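Local coordinates for alpha-L-rhamnosidase (Aspergillus terreus, PDB 6GSZ), which probably hydrolyses terminal non-reducing alpha-L-rhamnose residues in alpha-L-rhamnosides, at residues T418-G430 against I446-P458. Numbering follows the deposited sequence. Where two conformers were deposited one is given.
With ACT (acetate ion), chain B; EDO (1,2-ethanediol), chain C.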
loop_
_atom_site.group_PDB
_atom_site.type_symbol
_atom_site.label_atom_id
_atom_site.label_comp_id
_atom_site.label_asym_id
_atom_site.label_seq_id
_atom_site.Cartn_x
_atom_site.Cartn_y
_atom_site.Cartn_z
ATOM N N THR A 418 19.858 -9.198 12.541
ATOM C CA THR A 418 19.087 -7.975 12.445
ATOM C C THR A 418 17.805 -8.284 11.659
ATOM O O THR A 418 17.722 -9.281 10.954
ATOM C CB THR A 418 19.952 -6.882 11.813
ATOM O OG1 THR A 418 19.432 -5.622 12.248
ATOM C CG2 THR A 418 20.008 -6.977 10.303
ATOM N N ALA A 419 16.800 -7.416 11.797
ATOM C CA ALA A 419 15.564 -7.543 11.041
ATOM C C ALA A 419 15.643 -6.613 9.832
ATOM O O ALA A 419 16.161 -5.500 9.920
ATOM C CB ALA A 419 14.338 -7.265 11.859
ATOM N N ILE A 420 15.055 -7.088 8.739
ATOM C CA ILE A 420 14.960 -6.343 7.511
ATOM C C ILE A 420 13.482 -6.055 7.298
ATOM O O ILE A 420 12.685 -6.948 7.229
ATOM C CB ILE A 420 15.539 -7.135 6.334
ATOM C CG1 ILE A 420 16.948 -7.676 6.626
ATOM C CG2 ILE A 420 15.492 -6.323 5.042
ATOM C CD1 ILE A 420 18.002 -6.636 6.904
ATOM N N VAL A 421 13.170 -4.759 7.186
ATOM C CA VAL A 421 11.826 -4.237 6.985
ATOM C C VAL A 421 11.570 -4.142 5.479
ATOM O O VAL A 421 12.339 -3.483 4.795
ATOM C CB VAL A 421 11.622 -2.880 7.666
ATOM C CG1 VAL A 421 10.177 -2.406 7.432
ATOM C CG2 VAL A 421 11.968 -2.964 9.162
ATOM N N VAL A 422 10.528 -4.864 5.005
ATOM C CA VAL A 422 10.294 -5.052 3.576
ATOM C C VAL A 422 8.855 -4.602 3.278
ATOM O O VAL A 422 7.933 -5.059 3.923
ATOM C CB VAL A 422 10.527 -6.528 3.207
ATOM C CG1 VAL A 422 10.215 -6.791 1.739
ATOM C CG2 VAL A 422 11.926 -7.019 3.545
ATOM N N HIS A 423 8.708 -3.752 2.246
ATOM C CA HIS A 423 7.390 -3.352 1.777
ATOM C C HIS A 423 7.526 -2.599 0.454
ATOM O O HIS A 423 8.651 -2.268 0.015
ATOM C CB HIS A 423 6.600 -2.496 2.794
ATOM C CG HIS A 423 7.250 -1.236 3.260
ATOM N ND1 HIS A 423 7.197 -0.063 2.518
ATOM C CD2 HIS A 423 7.938 -0.954 4.394
ATOM C CE1 HIS A 423 7.835 0.911 3.204
ATOM N NE2 HIS A 423 8.273 0.411 4.384
ATOM N N SER A 424 6.357 -2.286 -0.146
ATOM C CA SER A 424 6.349 -1.448 -1.339
ATOM C C SER A 424 6.940 -0.075 -1.010
ATOM O O SER A 424 6.488 0.590 -0.066
ATOM C CB SER A 424 4.930 -1.329 -1.880
ATOM O OG SER A 424 4.500 -2.585 -2.398
ATOM N N ASP A 425 7.928 0.349 -1.799
ATOM C CA ASP A 425 8.806 1.465 -1.403
ATOM C C ASP A 425 8.250 2.812 -1.892
ATOM O O ASP A 425 8.811 3.456 -2.742
ATOM C CB ASP A 425 10.239 1.224 -1.869
ATOM C CG ASP A 425 11.286 2.149 -1.277
ATOM O OD1 ASP A 425 10.979 2.865 -0.311
ATOM O OD2 ASP A 425 12.385 2.184 -1.849
ATOM N N MET A 426 7.100 3.169 -1.331
ATOM C CA MET A 426 6.414 4.404 -1.653
ATOM C C MET A 426 7.131 5.588 -1.000
ATOM O O MET A 426 7.751 5.473 0.032
ATOM C CB MET A 426 4.972 4.315 -1.131
ATOM C CG MET A 426 4.127 3.225 -1.818
ATOM S SD MET A 426 2.558 2.978 -0.981
ATOM C CE MET A 426 3.106 2.392 0.612
ATOM N N GLU A 427 6.932 6.775 -1.588
ATOM C CA GLU A 427 7.502 7.995 -1.012
ATOM C C GLU A 427 6.684 8.391 0.226
ATOM O O GLU A 427 5.458 8.514 0.138
ATOM C CB GLU A 427 7.474 9.115 -2.039
ATOM C CG GLU A 427 8.130 10.377 -1.544
ATOM C CD GLU A 427 8.237 11.486 -2.585
ATOM O OE1 GLU A 427 7.462 11.477 -3.587
ATOM O OE2 GLU A 427 9.128 12.355 -2.402
ATOM N N ARG A 428 7.354 8.537 1.358
ATOM C CA ARG A 428 6.725 9.021 2.573
ATOM C C ARG A 428 6.296 10.488 2.409
ATOM O O ARG A 428 7.084 11.328 1.941
ATOM C CB ARG A 428 7.690 8.913 3.755
ATOM C CG ARG A 428 7.101 9.286 5.101
ATOM C CD ARG A 428 6.076 8.294 5.621
ATOM N NE ARG A 428 5.475 8.816 6.847
ATOM C CZ ARG A 428 6.027 8.795 8.050
ATOM N NH1 ARG A 428 5.401 9.363 9.091
ATOM N NH2 ARG A 428 7.188 8.147 8.202
ATOM N N THR A 429 5.042 10.752 2.798
ATOM C CA THR A 429 4.466 12.091 2.638
ATOM C C THR A 429 3.886 12.661 3.931
ATOM O O THR A 429 3.797 13.909 4.014
ATOM C CB THR A 429 3.392 12.115 1.541
ATOM O OG1 THR A 429 2.399 11.120 1.780
ATOM C CG2 THR A 429 3.979 11.924 0.161
ATOM N N GLY A 430 3.397 11.875 4.870
ATOM C CA GLY A 430 2.599 12.416 5.966
ATOM C C GLY A 430 3.126 12.052 7.330
ATOM O O GLY A 430 3.527 10.893 7.556
ATOM N N ILE A 446 0.057 3.086 13.512
ATOM C CA ILE A 446 -0.678 3.111 12.254
ATOM C C ILE A 446 0.283 3.094 11.068
ATOM O O ILE A 446 0.145 2.321 10.085
ATOM C CB ILE A 446 -1.605 4.339 12.186
ATOM C CG1 ILE A 446 -2.677 4.230 13.274
ATOM C CG2 ILE A 446 -2.211 4.500 10.804
ATOM C CD1 ILE A 446 -3.498 5.508 13.474
ATOM N N LEU A 447 1.315 3.897 11.184
ATOM C CA LEU A 447 2.387 3.939 10.172
ATOM C C LEU A 447 2.990 2.530 9.973
ATOM O O LEU A 447 3.176 2.087 8.808
ATOM C CB LEU A 447 3.448 4.933 10.653
ATOM C CG LEU A 447 4.774 4.973 9.906
ATOM C CD1 LEU A 447 4.620 5.429 8.481
ATOM C CD2 LEU A 447 5.789 5.815 10.665
ATOM N N TRP A 448 3.309 1.862 11.078
ATOM C CA TRP A 448 3.869 0.537 10.968
ATOM C C TRP A 448 2.868 -0.489 10.414
ATOM O O TRP A 448 3.316 -1.432 9.710
ATOM C CB TRP A 448 4.459 0.084 12.311
ATOM C CG TRP A 448 5.818 0.655 12.552
ATOM C CD1 TRP A 448 6.147 1.698 13.372
ATOM C CD2 TRP A 448 7.075 0.169 12.031
ATOM N NE1 TRP A 448 7.492 1.917 13.350
ATOM C CE2 TRP A 448 8.102 0.943 12.608
ATOM C CE3 TRP A 448 7.450 -0.909 11.214
ATOM C CZ2 TRP A 448 9.453 0.766 12.303
ATOM C CZ3 TRP A 448 8.781 -1.124 10.948
ATOM C CH2 TRP A 448 9.770 -0.291 11.474
ATOM N N SER A 449 1.573 -0.385 10.749
ATOM C CA SER A 449 0.590 -1.271 10.150
ATOM C C SER A 449 0.455 -1.027 8.636
ATOM O O SER A 449 0.210 -1.967 7.842
ATOM C CB SER A 449 -0.733 -1.267 10.861
ATOM O OG SER A 449 -0.652 -1.984 12.074
ATOM N N MET A 450 0.566 0.232 8.208
ATOM C CA MET A 450 0.562 0.530 6.802
ATOM C C MET A 450 1.792 -0.107 6.119
ATOM O O MET A 450 1.656 -0.737 5.044
ATOM C CB MET A 450 0.468 2.039 6.533
ATOM C CG MET A 450 0.592 2.365 5.030
ATOM S SD MET A 450 0.065 3.991 4.683
ATOM C CE MET A 450 0.185 3.884 2.894
ATOM N N ARG A 451 2.961 0.134 6.699
ATOM C CA ARG A 451 4.176 -0.465 6.140
ATOM C C ARG A 451 4.055 -1.993 6.021
ATOM O O ARG A 451 4.480 -2.579 5.014
ATOM C CB ARG A 451 5.377 -0.132 7.021
ATOM C CG ARG A 451 5.795 1.321 6.963
ATOM C CD ARG A 451 6.781 1.655 8.059
ATOM N NE ARG A 451 7.285 2.999 7.935
ATOM C CZ ARG A 451 8.062 3.606 8.847
ATOM N NH1 ARG A 451 8.250 3.051 10.046
ATOM N NH2 ARG A 451 8.592 4.787 8.553
ATOM N N GLY A 452 3.431 -2.643 7.003
ATOM C CA GLY A 452 3.403 -4.056 6.977
ATOM C C GLY A 452 2.490 -4.633 5.891
ATOM O O GLY A 452 2.666 -5.785 5.457
ATOM N N ASN A 453 1.481 -3.851 5.506
ATOM C CA ASN A 453 0.386 -4.296 4.685
ATOM C C ASN A 453 0.298 -3.598 3.317
ATOM O O ASN A 453 -0.651 -3.875 2.558
ATOM C CB ASN A 453 -0.915 -4.151 5.441
ATOM C CG ASN A 453 -1.039 -5.166 6.550
ATOM O OD1 ASN A 453 -1.170 -6.372 6.261
ATOM N ND2 ASN A 453 -0.984 -4.724 7.809
ATOM N N PHE A 454 1.292 -2.793 2.947
ATOM C CA PHE A 454 1.416 -2.303 1.570
ATOM C C PHE A 454 2.589 -3.068 0.964
ATOM O O PHE A 454 3.714 -2.612 0.972
ATOM C CB PHE A 454 1.542 -0.777 1.546
ATOM C CG PHE A 454 0.217 -0.047 1.546
ATOM C CD1 PHE A 454 -0.683 -0.157 2.601
ATOM C CD2 PHE A 454 -0.175 0.643 0.411
ATOM C CE1 PHE A 454 -1.906 0.513 2.562
ATOM C CE2 PHE A 454 -1.405 1.292 0.384
ATOM C CZ PHE A 454 -2.271 1.168 1.425
ATOM N N PHE A 455 2.295 -4.324 0.621
ATOM C CA PHE A 455 3.344 -5.301 0.223
ATOM C C PHE A 455 2.931 -5.873 -1.128
ATOM O O PHE A 455 2.330 -6.964 -1.143
ATOM C CB PHE A 455 3.445 -6.401 1.277
ATOM C CG PHE A 455 4.724 -7.205 1.280
ATOM C CD1 PHE A 455 4.961 -8.205 0.327
ATOM C CD2 PHE A 455 5.720 -6.956 2.213
ATOM C CE1 PHE A 455 6.131 -8.928 0.334
ATOM C CE2 PHE A 455 6.889 -7.701 2.213
ATOM C CZ PHE A 455 7.100 -8.672 1.279
ATOM N N SER A 456 3.157 -5.105 -2.206
ATOM C CA SER A 456 2.733 -5.358 -3.636
ATOM C C SER A 456 1.235 -5.002 -3.808
ATOM O O SER A 456 0.900 -4.293 -4.737
ATOM C CB SER A 456 3.110 -6.779 -4.169
ATOM O OG SER A 456 2.853 -6.840 -5.526
ATOM N N ILE A 457 0.389 -5.562 -2.930
ATOM C CA ILE A 457 -1.063 -5.330 -2.862
ATOM C C ILE A 457 -1.383 -4.870 -1.430
ATOM O O ILE A 457 -0.583 -5.084 -0.515
ATOM C CB ILE A 457 -1.844 -6.603 -3.236
ATOM C CG1 ILE A 457 -1.582 -7.726 -2.230
ATOM C CG2 ILE A 457 -1.550 -7.031 -4.657
ATOM C CD1 ILE A 457 -2.660 -8.792 -2.210
ATOM N N PRO A 458 -2.535 -4.211 -1.191
ATOM C CA PRO A 458 -2.933 -3.830 0.150
ATOM C C PRO A 458 -3.548 -5.033 0.859
ATOM O O PRO A 458 -4.680 -5.425 0.570
ATOM C CB PRO A 458 -3.939 -2.699 -0.091
ATOM C CG PRO A 458 -4.544 -3.038 -1.453
ATOM C CD PRO A 458 -3.507 -3.835 -2.207
HETATM C C ACT B . 10.648 2.173 7.030
HETATM O O ACT B . 9.683 1.800 6.299
HETATM O OXT ACT B . 11.010 1.625 8.137
HETATM C CH3 ACT B . 11.430 3.387 6.568
HETATM C C1 EDO C . 2.278 -1.802 -7.177
HETATM O O1 EDO C . 2.573 -3.063 -6.475
HETATM C C2 EDO C . 3.475 -0.852 -7.290
HETATM O O2 EDO C . 3.565 0.139 -6.183
HETATM O O HOH W 1 7.000 -3.592 6.233
HETATM O O HOH W 2 9.083 6.726 6.358
#
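S424 is tied to the chain leaving helix 446-453 by two hydrogen bonds. Its N donates to F454 O at 2.9 Å, while its OG accepts from S456 N at 2.9 Å. With OG anti to the carbonyl carbon, beside the backbone N, the hydroxyl is placed to accept from S456 N.

Charged and polar groups collect next to this clasp. H423 points NE2 almost straight at an acetate oxygen (ACT O, 2.8 Å, 175° at the hydrogen), and its ND1 donates to S424 O, so both ring nitrogens are engaged. The acetate, probably from the crystallisation liquor, lies over one face of the R451 guanidinium, whereas L447 CD2 lies against the opposite face, toward its rim; R451 NE itself bonds to Y485 OH. R428 grips G430 O side-on with NE and NH1, and L447 CD1 sits 3.6 Å above the centre of its guanidinium. The R428 and R451 planes stand 86° apart, a water accepting from NH2 of each. The acetate may offset some of the positive charge gathered here.

Apolar contacts flank the polar ones. M426, bent at its last torsion, brings CE to 3.7 Å from F454 CB, and its SD makes an oblique Met-aromatic contact, 5.0 Å from the F454 ring centroid. V422 CG1 meets F455 CE2 at 3.5 Å, and V421 touches W448 CZ3.

Strand 418-424 and helix 446-453 cross at 71°, with axes 7.3 Å apart at closest approach. The strand is an inner member of an antiparallel sheet, between 309-315 and 339-344, and meets the end of the helix directly, so the contact joins this sheet to the six-hairpin glycosidase domain; helix 471-484 packs against R428, L447, M450 and F454.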